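Local coordinates for peptidoglycan N-acetylglucosamine deacetylase (Agathobacter rectalis, PDB 5JMU), which probably removes acetyl groups from N-acetylglucosamine in peptidoglycan, this chain being the zinc-binding catalytic domain of a longer membrane protein, at residues 50-55 and 101-106; 61-66 and 71-76; 76-81 and 96-101. One frame throughout, in Å; residues are numbered along the deposited sequence. Where two conformers were deposited one is given.

Interaction 1: 50-55 and 101-106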
ATOM      1  N   PHE A  50      -1.541  -2.158  -4.846  1.00 11.69           N
ATOM      2  CA  PHE A  50      -2.271  -0.888  -4.742  1.00  8.52           C
ATOM      3  C   PHE A  50      -3.155  -0.885  -3.527  1.00 11.27           C
ATOM      4  O   PHE A  50      -4.027  -1.756  -3.396  1.00 11.72           O
ATOM      5  CB  PHE A  50      -3.101  -0.665  -6.010  1.00  9.04           C
ATOM      6  CG  PHE A  50      -2.233  -0.419  -7.207  1.00 10.25           C
ATOM      7  CD1 PHE A  50      -1.809   0.867  -7.544  1.00 10.21           C
ATOM      8  CD2 PHE A  50      -1.769  -1.505  -7.958  1.00 11.95           C
ATOM      9  CE1 PHE A  50      -0.977   1.082  -8.679  1.00 13.88           C
ATOM     10  CE2 PHE A  50      -0.917  -1.302  -9.062  1.00 10.93           C
ATOM     11  CZ  PHE A  50      -0.517   0.011  -9.415  1.00 13.00           C
ATOM     12  N   PHE A  51      -2.934   0.090  -2.649  1.00  9.43           N
ATOM     13  CA  PHE A  51      -3.789   0.266  -1.465  1.00 10.77           C
ATOM     14  C   PHE A  51      -4.758   1.390  -1.799  1.00 12.75           C
ATOM     15  O   PHE A  51      -4.382   2.570  -1.770  1.00 11.83           O
ATOM     16  CB  PHE A  51      -2.927   0.562  -0.228  1.00  8.66           C
ATOM     17  CG  PHE A  51      -2.105  -0.619   0.200  1.00 10.49           C
ATOM     18  CD1 PHE A  51      -2.680  -1.600   0.992  1.00 12.12           C
ATOM     19  CD2 PHE A  51      -0.792  -0.748  -0.191  1.00 13.31           C
ATOM     20  CE1 PHE A  51      -1.935  -2.699   1.437  1.00 11.70           C
ATOM     21  CE2 PHE A  51      -0.027  -1.853   0.229  1.00 12.25           C
ATOM     22  CZ  PHE A  51      -0.599  -2.832   1.064  1.00  9.63           C
ATOM     23  N   VAL A  52      -6.002   1.016  -2.130  1.00  9.81           N
ATOM     24  CA  VAL A  52      -6.893   1.941  -2.840  1.00 11.26           C
ATOM     25  C   VAL A  52      -7.925   2.673  -1.968  1.00 11.43           C
ATOM     26  O   VAL A  52      -8.205   2.285  -0.812  1.00 10.32           O
ATOM     27  CB  VAL A  52      -7.622   1.189  -4.003  1.00 10.83           C
ATOM     28  CG1 VAL A  52      -6.571   0.665  -5.017  1.00 12.58           C
ATOM     29  CG2 VAL A  52      -8.469   0.043  -3.486  1.00 10.55           C
ATOM     30  N   THR A  53      -8.462   3.764  -2.537  1.00 10.33           N
ATOM     31  CA  THR A  53      -9.442   4.593  -1.880  1.00 11.32           C
ATOM     32  C   THR A  53     -10.544   4.861  -2.879  1.00 11.09           C
ATOM     33  O   THR A  53     -10.384   4.542  -4.069  1.00 14.15           O
ATOM     34  CB  THR A  53      -8.894   5.985  -1.469  1.00 13.96           C
ATOM     35  OG1 THR A  53      -8.674   6.771  -2.652  1.00 12.38           O
ATOM     36  CG2 THR A  53      -7.636   5.881  -0.640  1.00 13.91           C
ATOM     37  N   ASN A  54     -11.604   5.514  -2.420  1.00 12.15           N
ATOM     38  CA  ASN A  54     -12.605   6.011  -3.339  1.00 13.00           C
ATOM     39  C   ASN A  54     -12.607   7.540  -3.392  1.00 18.67           C
ATOM     40  O   ASN A  54     -13.653   8.181  -3.593  1.00 17.71           O
ATOM     41  CB  ASN A  54     -13.977   5.479  -2.953  1.00 13.38           C
ATOM     42  CG  ASN A  54     -14.943   5.532  -4.115  1.00 19.26           C
ATOM     43  OD1 ASN A  54     -14.563   5.266  -5.267  1.00 20.70           O
ATOM     44  ND2 ASN A  54     -16.158   5.877  -3.830  1.00 18.94           N
ATOM     45  N   THR A  55     -11.412   8.119  -3.213  1.00 14.91           N
ATOM     46  CA  THR A  55     -11.289   9.581  -3.219  1.00 14.86           C
ATOM     47  C   THR A  55     -11.565  10.197  -4.598  1.00 19.52           C
ATOM     48  O   THR A  55     -12.031  11.338  -4.715  1.00 20.18           O
ATOM     49  CB  THR A  55      -9.880   9.979  -2.753  1.00 15.09           C
ATOM     50  OG1 THR A  55      -9.739   9.602  -1.380  1.00 22.55           O
ATOM     51  CG2 THR A  55      -9.693  11.490  -2.840  1.00 24.58           C
ATOM     52  N   SER A 101     -16.235  -3.556  -0.661  1.00 12.37           N
ATOM     53  CA  SER A 101     -17.370  -3.781  -1.554  1.00 13.22           C
ATOM     54  C   SER A 101     -17.076  -3.240  -2.952  1.00 13.27           C
ATOM     55  O   SER A 101     -17.434  -3.889  -3.955  1.00 13.74           O
ATOM     56  CB  SER A 101     -18.623  -3.153  -0.995  1.00 17.00           C
ATOM     57  OG  SER A 101     -19.064  -4.034   0.020  1.00 20.17           O
ATOM     58  N   ILE A 102     -16.434  -2.075  -3.022  1.00 12.92           N
ATOM     59  CA  ILE A 102     -16.077  -1.543  -4.344  1.00 13.78           C
ATOM     60  C   ILE A 102     -15.052  -2.458  -5.011  1.00 12.60           C
ATOM     61  O   ILE A 102     -15.130  -2.712  -6.239  1.00 12.96           O
ATOM     62  CB  ILE A 102     -15.557  -0.088  -4.242  1.00 12.95           C
ATOM     63  CG1 ILE A 102     -16.746   0.835  -3.942  1.00 14.41           C
ATOM     64  CG2 ILE A 102     -14.881   0.316  -5.532  1.00 13.13           C
ATOM     65  CD1 ILE A 102     -16.275   2.206  -3.351  1.00 15.62           C
ATOM     66  N   ILE A 103     -14.100  -2.953  -4.221  1.00 11.91           N
ATOM     67  CA  ILE A 103     -13.105  -3.862  -4.803  1.00 11.60           C
ATOM     68  C   ILE A 103     -13.777  -5.142  -5.313  1.00 12.10           C
ATOM     69  O   ILE A 103     -13.477  -5.619  -6.404  1.00 12.29           O
ATOM     70  CB  ILE A 103     -12.018  -4.200  -3.774  1.00 10.96           C
ATOM     71  CG1 ILE A 103     -11.216  -2.944  -3.501  1.00 10.61           C
ATOM     72  CG2 ILE A 103     -11.110  -5.333  -4.232  1.00 15.14           C
ATOM     73  CD1 ILE A 103     -10.309  -3.050  -2.200  1.00 10.91           C
ATOM     74  N   LYS A 104     -14.744  -5.660  -4.583  1.00 12.46           N
ATOM     75  CA  LYS A 104     -15.481  -6.840  -5.027  0.53 13.15           C
ATOM     76  C   LYS A 104     -16.253  -6.576  -6.315  1.00 14.15           C
ATOM     77  O   LYS A 104     -16.238  -7.392  -7.260  1.00 16.71           O
ATOM     78  CB  LYS A 104     -16.443  -7.284  -3.915  0.53 13.58           C
ATOM     79  CG  LYS A 104     -17.430  -8.322  -4.361  0.53 19.74           C
ATOM     80  CD  LYS A 104     -16.746  -9.652  -4.581  0.53 18.53           C
ATOM     81  CE  LYS A 104     -17.839 -10.744  -4.686  0.53 23.80           C
ATOM     82  NZ  LYS A 104     -17.382 -12.052  -5.234  0.53 27.91           N
ATOM     83  N   ALA A 105     -16.966  -5.432  -6.344  1.00 14.14           N
ATOM     84  CA  ALA A 105     -17.721  -4.993  -7.542  1.00 14.94           C
ATOM     85  C   ALA A 105     -16.805  -4.948  -8.766  1.00 14.73           C
ATOM     86  O   ALA A 105     -17.129  -5.444  -9.854  1.00 15.35           O
ATOM     87  CB  ALA A 105     -18.337  -3.602  -7.285  1.00 16.40           C
ATOM     88  N   GLN A 106     -15.630  -4.358  -8.568  1.00 13.94           N
ATOM     89  CA  GLN A 106     -14.716  -4.106  -9.685  1.00 13.83           C
ATOM     90  C   GLN A 106     -13.924  -5.345 -10.128  1.00 15.66           C
ATOM     91  O   GLN A 106     -13.715  -5.540 -11.314  1.00 16.86           O
ATOM     92  CB  GLN A 106     -13.717  -2.999  -9.286  1.00 13.51           C
ATOM     93  CG  GLN A 106     -14.327  -1.571  -9.252  1.00 13.67           C
ATOM     94  CD  GLN A 106     -14.654  -1.010 -10.638  1.00 14.48           C
ATOM     95  OE1 GLN A 106     -14.136  -1.472 -11.660  1.00 17.39           O
ATOM     96  NE2 GLN A 106     -15.555  -0.009 -10.688  1.00 15.22           N
TER

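Interaction 2: 61-66 and 71-76. With ZN (zinc ion), chain C.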
ATOM      1  N   ASN A  61     -12.803   2.513 -12.162  1.00 15.48           N
ATOM      2  CA  ASN A  61     -12.564   1.353 -13.017  1.00 14.83           C
ATOM      3  C   ASN A  61     -11.100   0.955 -13.105  1.00 14.52           C
ATOM      4  O   ASN A  61     -10.797  -0.165 -13.533  1.00 15.37           O
ATOM      5  CB  ASN A  61     -13.093   1.622 -14.413  1.00 15.45           C
ATOM      6  CG  ASN A  61     -12.386   2.801 -15.060  1.00 20.38           C
ATOM      7  OD1 ASN A  61     -12.248   3.863 -14.435  1.00 20.64           O
ATOM      8  ND2 ASN A  61     -11.910   2.624 -16.315  1.00 21.17           N
HETATM    9  N   MSE A  62     -10.183   1.837 -12.668  1.00 12.51           N
HETATM   10  CA  MSE A  62      -8.770   1.419 -12.617  1.00 12.30           C
HETATM   11  C   MSE A  62      -8.513   0.326 -11.613  1.00 14.68           C
HETATM   12  O   MSE A  62      -7.513  -0.391 -11.731  1.00 14.79           O
HETATM   13  CB  MSE A  62      -7.848   2.588 -12.313  1.00 15.66           C
HETATM   14  CG  MSE A  62      -7.714   3.598 -13.428  1.00 18.70           C
HETATM   15 SE   MSE A  62      -7.002   2.836 -15.096  0.71 27.06          SE
HETATM   16  CE  MSE A  62      -8.612   2.355 -15.942  1.00 31.49           C
ATOM     17  N   ILE A  63      -9.409   0.167 -10.638  1.00 11.98           N
ATOM     18  CA  ILE A  63      -9.257  -0.934  -9.684  1.00 13.14           C
ATOM     19  C   ILE A  63      -9.434  -2.271 -10.435  1.00 11.74           C
ATOM     20  O   ILE A  63      -8.673  -3.224 -10.222  1.00 13.46           O
ATOM     21  CB  ILE A  63     -10.264  -0.813  -8.555  1.00 13.00           C
ATOM     22  CG1 ILE A  63      -9.928   0.424  -7.737  1.00 10.84           C
ATOM     23  CG2 ILE A  63     -10.326  -2.110  -7.687  1.00 13.33           C
ATOM     24  CD1 ILE A  63     -11.036   0.788  -6.695  1.00 14.94           C
ATOM     25  N   ALA A  64     -10.437  -2.333 -11.309  1.00 11.81           N
ATOM     26  CA  ALA A  64     -10.605  -3.511 -12.155  1.00 14.12           C
ATOM     27  C   ALA A  64      -9.365  -3.744 -13.007  1.00 15.00           C
ATOM     28  O   ALA A  64      -8.928  -4.861 -13.158  1.00 15.00           O
ATOM     29  CB  ALA A  64     -11.862  -3.375 -13.061  1.00 14.53           C
ATOM     30  N   GLU A  65      -8.815  -2.679 -13.585  1.00 13.66           N
ATOM     31  CA  GLU A  65      -7.622  -2.824 -14.436  1.00 16.84           C
ATOM     32  C   GLU A  65      -6.392  -3.290 -13.641  1.00 14.38           C
ATOM     33  O   GLU A  65      -5.573  -4.079 -14.154  1.00 14.35           O
ATOM     34  CB  GLU A  65      -7.323  -1.493 -15.150  1.00 17.02           C
ATOM     35  CG  GLU A  65      -6.363  -1.643 -16.329  1.00 18.15           C
ATOM     36  CD  GLU A  65      -6.880  -2.532 -17.479  1.00 20.65           C
ATOM     37  OE1 GLU A  65      -8.109  -2.713 -17.642  1.00 26.08           O
ATOM     38  OE2 GLU A  65      -6.037  -3.050 -18.247  1.00 26.83           O
ATOM     39  N   GLU A  66      -6.234  -2.783 -12.418  1.00 12.52           N
ATOM     40  CA  GLU A  66      -5.105  -3.211 -11.591  1.00 11.88           C
ATOM     41  C   GLU A  66      -5.143  -4.727 -11.380  1.00 11.96           C
ATOM     42  O   GLU A  66      -4.135  -5.433 -11.529  1.00 13.76           O
ATOM     43  CB  GLU A  66      -5.117  -2.483 -10.239  1.00 11.63           C
ATOM     44  CG  GLU A  66      -4.715  -1.008 -10.387  1.00 11.03           C
ATOM     45  CD  GLU A  66      -5.050  -0.154  -9.169  1.00 12.09           C
ATOM     46  OE1 GLU A  66      -5.605  -0.655  -8.161  1.00 11.74           O
ATOM     47  OE2 GLU A  66      -4.820   1.091  -9.253  1.00 13.76           O
ATOM     48  N   HIS A  71      -1.851  -7.176 -10.636  1.00 12.11           N
ATOM     49  CA  HIS A  71      -1.410  -6.510  -9.393  1.00 11.72           C
ATOM     50  C   HIS A  71      -2.275  -6.907  -8.217  1.00 11.91           C
ATOM     51  O   HIS A  71      -3.374  -7.414  -8.396  1.00 12.81           O
ATOM     52  CB  HIS A  71      -1.459  -4.994  -9.565  1.00 11.65           C
ATOM     53  CG  HIS A  71      -0.676  -4.552 -10.741  1.00 12.21           C
ATOM     54  ND1 HIS A  71       0.697  -4.675 -10.783  1.00 12.60           N
ATOM     55  CD2 HIS A  71      -1.060  -4.088 -11.954  1.00 12.59           C
ATOM     56  CE1 HIS A  71       1.129  -4.309 -11.975  1.00 13.45           C
ATOM     57  NE2 HIS A  71       0.083  -3.926 -12.698  1.00 13.17           N
ATOM     58  N   THR A  72      -1.743  -6.717  -7.006  1.00 11.04           N
ATOM     59  CA  THR A  72      -2.540  -6.925  -5.810  1.00 10.67           C
ATOM     60  C   THR A  72      -3.362  -5.678  -5.516  1.00 11.74           C
ATOM     61  O   THR A  72      -2.830  -4.572  -5.481  1.00 10.89           O
ATOM     62  CB  THR A  72      -1.628  -7.253  -4.621  1.00 10.90           C
ATOM     63  OG1 THR A  72      -1.007  -8.537  -4.906  1.00 12.42           O
ATOM     64  CG2 THR A  72      -2.444  -7.278  -3.302  1.00 10.32           C
ATOM     65  N   VAL A  73      -4.661  -5.873  -5.325  1.00 10.33           N
ATOM     66  CA  VAL A  73      -5.542  -4.787  -4.943  1.00 10.03           C
ATOM     67  C   VAL A  73      -5.904  -4.963  -3.478  1.00 10.14           C
ATOM     68  O   VAL A  73      -6.431  -6.030  -3.069  1.00 11.40           O
ATOM     69  CB  VAL A  73      -6.810  -4.788  -5.836  1.00 11.29           C
ATOM     70  CG1 VAL A  73      -7.841  -3.749  -5.288  1.00 13.67           C
ATOM     71  CG2 VAL A  73      -6.404  -4.448  -7.242  1.00 13.49           C
ATOM     72  N   ALA A  74      -5.539  -3.961  -2.680  1.00 10.76           N
ATOM     73  CA  ALA A  74      -5.695  -4.016  -1.228  1.00 10.55           C
ATOM     74  C   ALA A  74      -6.460  -2.761  -0.745  1.00 11.08           C
ATOM     75  O   ALA A  74      -6.621  -1.790  -1.476  1.00 10.41           O
ATOM     76  CB  ALA A  74      -4.326  -4.110  -0.566  1.00 10.52           C
ATOM     77  N   ILE A  75      -6.933  -2.783   0.498  1.00 10.09           N
ATOM     78  CA  ILE A  75      -7.711  -1.661   1.017  1.00 10.54           C
ATOM     79  C   ILE A  75      -6.867  -0.607   1.682  1.00 12.09           C
ATOM     80  O   ILE A  75      -6.001  -0.971   2.450  1.00 10.55           O
ATOM     81  CB  ILE A  75      -8.726  -2.183   2.048  1.00  9.25           C
ATOM     82  CG1 ILE A  75      -9.731  -3.093   1.347  1.00 10.55           C
ATOM     83  CG2 ILE A  75      -9.479  -0.984   2.708  1.00 12.37           C
ATOM     84  CD1 ILE A  75     -10.717  -3.850   2.301  1.00 12.75           C
ATOM     85  N   HIS A  76      -7.112   0.684   1.381  1.00 10.55           N
ATOM     86  CA  HIS A  76      -6.543   1.783   2.183  1.00  9.65           C
ATOM     87  C   HIS A  76      -7.698   2.392   2.988  1.00 12.26           C
ATOM     88  O   HIS A  76      -7.772   2.246   4.215  1.00 12.76           O
ATOM     89  CB  HIS A  76      -5.836   2.789   1.272  1.00  9.98           C
ATOM     90  CG  HIS A  76      -4.932   3.777   1.967  1.00 11.69           C
ATOM     91  ND1 HIS A  76      -4.180   3.468   3.089  1.00 10.81           N
ATOM     92  CD2 HIS A  76      -4.643   5.060   1.645  1.00 12.77           C
ATOM     93  CE1 HIS A  76      -3.482   4.553   3.436  1.00 10.39           C
ATOM     94  NE2 HIS A  76      -3.755   5.533   2.588  1.00 10.87           N
TER
HETATM   95 ZN    ZN C 502      -3.092   7.522   2.454  0.80 13.50          ZN
HETATM   96  O   HOH W   1      -1.138   6.925   2.211  1.00 11.73           O
HETATM   97  O   HOH W   2      -2.280   9.467   2.322  1.00 12.36           O
HETATM   98  O   HOH W   3      -2.659   7.627   4.579  1.00 12.78           O

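Interaction 3: 76-81 and 96-101. With ZN (zinc ion), chain C.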
ATOM      1  N   HIS A  76      -7.112   0.684   1.381  1.00 10.55           N
ATOM      2  CA  HIS A  76      -6.543   1.783   2.183  1.00  9.65           C
ATOM      3  C   HIS A  76      -7.698   2.392   2.988  1.00 12.26           C
ATOM      4  O   HIS A  76      -7.772   2.246   4.215  1.00 12.76           O
ATOM      5  CB  HIS A  76      -5.836   2.789   1.272  1.00  9.98           C
ATOM      6  CG  HIS A  76      -4.932   3.777   1.967  1.00 11.69           C
ATOM      7  ND1 HIS A  76      -4.180   3.468   3.089  1.00 10.81           N
ATOM      8  CD2 HIS A  76      -4.643   5.060   1.645  1.00 12.77           C
ATOM      9  CE1 HIS A  76      -3.482   4.553   3.436  1.00 10.39           C
ATOM     10  NE2 HIS A  76      -3.755   5.533   2.588  1.00 10.87           N
ATOM     11  N   SER A  77      -8.649   2.979   2.281  1.00 10.03           N
ATOM     12  CA  SER A  77      -9.835   3.545   2.939  1.00 10.85           C
ATOM     13  C   SER A  77     -10.798   4.083   1.892  1.00 11.75           C
ATOM     14  O   SER A  77     -10.363   4.631   0.897  1.00 12.70           O
ATOM     15  CB  SER A  77      -9.416   4.687   3.892  1.00 12.54           C
ATOM     16  OG  SER A  77     -10.569   5.413   4.304  1.00 12.44           O
ATOM     17  N   ALA A  78     -12.097   3.913   2.089  1.00 11.22           N
ATOM     18  CA  ALA A  78     -13.006   4.479   1.097  1.00 11.92           C
ATOM     19  C   ALA A  78     -12.938   5.996   1.119  1.00 12.57           C
ATOM     20  O   ALA A  78     -12.780   6.630   0.069  1.00 13.04           O
ATOM     21  CB  ALA A  78     -14.480   3.978   1.333  1.00 12.35           C
ATOM     22  N   SER A  79     -13.111   6.596   2.302  1.00 12.73           N
ATOM     23  CA  SER A  79     -13.141   8.040   2.403  1.00 13.52           C
ATOM     24  C   SER A  79     -11.786   8.710   2.575  1.00 14.16           C
ATOM     25  O   SER A  79     -11.651   9.890   2.220  1.00 15.79           O
ATOM     26  CB  SER A  79     -14.021   8.488   3.578  1.00 14.66           C
ATOM     27  OG  SER A  79     -13.389   8.123   4.803  1.00 14.18           O
ATOM     28  N   HIS A  80     -10.848   7.966   3.158  1.00 14.21           N
ATOM     29  CA  HIS A  80      -9.544   8.485   3.547  1.00 15.04           C
ATOM     30  C   HIS A  80      -9.703   9.759   4.374  1.00 19.24           C
ATOM     31  O   HIS A  80      -8.912  10.702   4.250  1.00 18.85           O
ATOM     32  CB  HIS A  80      -8.677   8.754   2.303  1.00 15.49           C
ATOM     33  CG  HIS A  80      -7.204   8.775   2.581  1.00 17.68           C
ATOM     34  ND1 HIS A  80      -6.526   9.929   2.935  1.00 29.67           N
ATOM     35  CD2 HIS A  80      -6.268   7.799   2.509  1.00 13.79           C
ATOM     36  CE1 HIS A  80      -5.239   9.655   3.092  1.00 27.59           C
ATOM     37  NE2 HIS A  80      -5.054   8.371   2.835  1.00 16.01           N
ATOM     38  N   LYS A  81     -10.728   9.799   5.222  1.00 14.15           N
ATOM     39  CA  LYS A  81     -10.907  10.920   6.123  1.00 16.08           C
ATOM     40  C   LYS A  81     -10.594  10.463   7.539  1.00 15.63           C
ATOM     41  O   LYS A  81     -11.364   9.684   8.143  1.00 15.77           O
ATOM     42  CB  LYS A  81     -12.327  11.483   6.039  1.00 17.96           C
ATOM     43  CG  LYS A  81     -12.631  12.214   4.738  1.00 22.39           C
ATOM     44  CD  LYS A  81     -14.086  12.647   4.722  1.00 36.12           C
ATOM     45  CE  LYS A  81     -14.537  13.062   3.328  1.00 45.17           C
ATOM     46  NZ  LYS A  81     -16.025  12.956   3.197  1.00 49.81           N
ATOM     47  N   LEU A  96     -13.991   0.526   5.927  1.00 10.87           N
ATOM     48  CA  LEU A  96     -13.184  -0.542   5.334  1.00 10.44           C
ATOM     49  C   LEU A  96     -14.090  -1.426   4.465  1.00 13.10           C
ATOM     50  O   LEU A  96     -13.732  -1.778   3.321  1.00 13.35           O
ATOM     51  CB  LEU A  96     -12.494  -1.358   6.452  1.00 11.52           C
ATOM     52  CG  LEU A  96     -11.669  -2.560   5.994  1.00 14.03           C
ATOM     53  CD1 LEU A  96     -10.591  -2.803   7.042  1.00 15.65           C
ATOM     54  CD2 LEU A  96     -12.496  -3.844   5.899  1.00 16.14           C
ATOM     55  N   GLU A  97     -15.269  -1.743   5.000  1.00 11.86           N
ATOM     56  CA  GLU A  97     -16.218  -2.585   4.254  1.00 11.90           C
ATOM     57  C   GLU A  97     -16.743  -1.921   2.999  1.00 14.82           C
ATOM     58  O   GLU A  97     -16.964  -2.594   1.976  1.00 14.89           O
ATOM     59  CB  GLU A  97     -17.380  -2.997   5.172  1.00 15.32           C
ATOM     60  CG  GLU A  97     -16.929  -3.978   6.248  1.00 22.52           C
ATOM     61  CD  GLU A  97     -18.068  -4.288   7.223  1.00 37.78           C
ATOM     62  OE1 GLU A  97     -19.224  -3.830   6.965  1.00 41.67           O
ATOM     63  OE2 GLU A  97     -17.799  -4.965   8.250  1.00 39.11           O
ATOM     64  N   GLN A  98     -16.969  -0.610   3.053  1.00 12.58           N
ATOM     65  CA  GLN A  98     -17.373   0.100   1.824  1.00 13.36           C
ATOM     66  C   GLN A  98     -16.289  -0.049   0.747  1.00 13.41           C
ATOM     67  O   GLN A  98     -16.584  -0.287  -0.454  1.00 14.11           O
ATOM     68  CB  GLN A  98     -17.620   1.571   2.142  1.00 16.11           C
ATOM     69  CG  GLN A  98     -18.979   1.745   2.838  1.00 22.61           C
ATOM     70  CD  GLN A  98     -19.093   3.081   3.545  1.00 29.79           C
ATOM     71  OE1 GLN A  98     -19.691   3.183   4.624  1.00 28.33           O
ATOM     72  NE2 GLN A  98     -18.505   4.113   2.946  1.00 29.33           N
HETATM   73  N   MSE A  99     -15.030   0.077   1.144  1.00 12.84           N
HETATM   74  CA  MSE A  99     -13.959  -0.027   0.176  1.00 12.88           C
HETATM   75  C   MSE A  99     -13.850  -1.469  -0.357  1.00 13.12           C
HETATM   76  O   MSE A  99     -13.657  -1.709  -1.555  1.00 12.26           O
HETATM   77  CB  MSE A  99     -12.620   0.415   0.786  1.00 10.67           C
HETATM   78  CG  MSE A  99     -11.520   0.562  -0.296  1.00 10.90           C
HETATM   79 SE   MSE A  99     -11.930   2.037  -1.556  0.77 14.41          SE
HETATM   80  CE  MSE A  99     -12.272   1.038  -3.236  1.00 14.87           C
ATOM     81  N   ASN A 100     -13.987  -2.451   0.542  1.00 11.38           N
ATOM     82  CA  ASN A 100     -13.952  -3.829   0.106  1.00 12.80           C
ATOM     83  C   ASN A 100     -15.061  -4.120  -0.895  1.00 13.82           C
ATOM     84  O   ASN A 100     -14.853  -4.864  -1.843  1.00 12.14           O
ATOM     85  CB  ASN A 100     -14.100  -4.785   1.296  1.00 13.14           C
ATOM     86  CG  ASN A 100     -13.940  -6.187   0.869  1.00 15.99           C
ATOM     87  OD1 ASN A 100     -12.832  -6.608   0.581  1.00 15.60           O
ATOM     88  ND2 ASN A 100     -15.055  -6.935   0.799  1.00 17.36           N
ATOM     89  N   SER A 101     -16.235  -3.556  -0.661  1.00 12.37           N
ATOM     90  CA  SER A 101     -17.370  -3.781  -1.554  1.00 13.22           C
ATOM     91  C   SER A 101     -17.076  -3.240  -2.952  1.00 13.27           C
ATOM     92  O   SER A 101     -17.434  -3.889  -3.955  1.00 13.74           O
ATOM     93  CB  SER A 101     -18.623  -3.153  -0.995  1.00 17.00           C
ATOM     94  OG  SER A 101     -19.064  -4.034   0.020  1.00 20.17           O
TER
HETATM   95 ZN    ZN C 502      -3.092   7.522   2.454  0.80 13.50          ZN
HETATM   96  O   HOH W   1      -1.138   6.925   2.211  1.00 11.73           O
HETATM   97  O   HOH W   2      -2.280   9.467   2.322  1.00 12.36           O
HETATM   98  O   HOH W   3      -2.659   7.627   4.579  1.00 12.78           O

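Interaction 1: 50-55 and 101-106
The amide of Asn54 carries the terminal methyl of Ile102 on one of its faces. CD1 of Ile102 stands almost straight above Asn54 CG at 3.7 Å and stays within about 4 Å of CB, OD1 and ND2 as well, a position over the flat group rather than at its rim. OD1 of Asn54 is hydrogen-bonded to NE2 of Gln60, and Gln60 OE1 to NE2 of Gln106, so Gln60 links the loop to the helix. The fold is the NodB-type deacetylase domain, a distorted (β/α) barrel, and here the end of strand 49-53 and the loop after it pack against outer helix 89-107.

Asn54 has CG anti to its own N (chi1 -159°), which swings the amide out to the helix. Ile102 meets it at about a right angle, its extended arm ending in the methyl. The bond to Gln60 and the methyl on the face together hold the amide's rotation.

Deeper in, the contact becomes wholly apolar. Val52 CG2 lies 3.8 Å from Ile103 CD1, with CG1 of Ile103 a little farther along, the two branches meeting at a slant. Ile103 also leans on Val73 and Ile75 of the neighbouring strand, which continue the greasy layer between sheet and helix. Thr53, between Val52 and Asn54, points away from the helix: its OG1 takes the backbone N-H of Thr55 in an ST turn, 3.1 Å from Thr55 N with a nearly straight angle of 167°, and is also hydrogen-bonded to the carbonyl O of the zinc ligand Asp28.

Interaction 2: 61-66 and 71-76
Val73 presents its two methyls to two side chains of the helix that stand one helical turn apart, and each of those crosses it at about a right angle. CG1 of Val73, anti to the backbone N (chi1 172°), meets CG2 of Ile63 at 3.8 Å. The other branch, CG2, touches Glu66 at the base of its chain, 3.8 Å from Glu66 CB, and also lies close to the carbonyl O of Ile63.

Beyond CG the Glu66 chain runs extended, carrying its carboxylate in beside Phe50 and Val52. OE1 ends 4.0 Å from Val73 CG2, buried and without a polar partner in the model, a setting that would probably make a charge there costly.

Strand 49-53, helix 61-68 and strand 72-77 form a beta-alpha-beta unit of the barrel-like fold, and the turn back into its second strand is closed by His71. Its backbone N gives a hydrogen bond of 3.0 Å to Glu66 O, bent to 145° at the hydrogen, with the donor tilted 23° from the carbonyl plane. The imidazole hangs beside that same oxygen, His71 CD2 lying 3.4 Å from Glu66 O. Its ND1 is hydrogen-bonded to Ala48 N, and the ring meets that of Phe50 edge-to-face. At the far end of the strand, His76 NE2 binds the zinc ion at 2.1 Å.

Interaction 3: 76-81 and 96-101
The end of strand 72-77 and the loop after it carry both histidines of the zinc site, spaced as His-Xaa3-His in the manner of family 4 carbohydrate esterases, and the loop rests its back on helix 89-107 through Ala78. The small methyl of Ala78 points into the helix and lies against its backbone, 3.9 Å from Met99 N. CB of Gln98 lies 4.0 Å from the same methyl, and beyond it the glutamine chain is extended and exposed.

Met99, present here as selenomethionine, wraps the inner side. Its CG is anti to the backbone N (chi1 -169°) and the chain then folds at the next two torsions, so it turns away from the loop after passing along it. On the way SE touches Ala78 CA at 3.8 Å and lies 3.9 Å from Ser77 O; the end of the chain goes on to Val52, while its CB lies against Ile75. These contacts are all van der Waals; the polar fastening comes from Asp95, one residue before the helical segment, whose carboxylate is hydrogen-bonded to Ser77 OG and to the backbone N of Ala78 and of Ser79.

Ser77 OG also accepts from His80 N, 2.8 Å away, in an ST motif that curls the loop and brings the second histidine back to the first. Within the pair, CD2 of His76 lies at the edge of the His80 ring, in its plane. Arg115 O, hydrogen-bonded to His76 ND1, fixes the rotation of that ring and leaves NE2 for the metal. Asp28 and three waters complete the six zinc ligands, His80 NE2 standing 2.2 Å from the zinc ion.

Strands 49-53 and 72-77 are neighbours in the parallel sheet; interactions 1 and 2 pack helices onto this pair, and interaction 3 seats the loop after strand 72-77 on helix 89-107. Interactions 1 and 2 have centres about 6 Å apart and are joined across the sheet by Phe50 O and Ala74 N, at 2.8 Å. Interactions 1 and 3 share helix 89-107, and Val52 O lies 2.9 Å from His76 N, tying the first strand to a zinc ligand. Interactions 2 and 3 share His76, and their helices touch where Ile63 CD1 meets Met99 CE at 3.7 Å. The metal lies at the sheet's end, about 10 Å from the side chain of Val52.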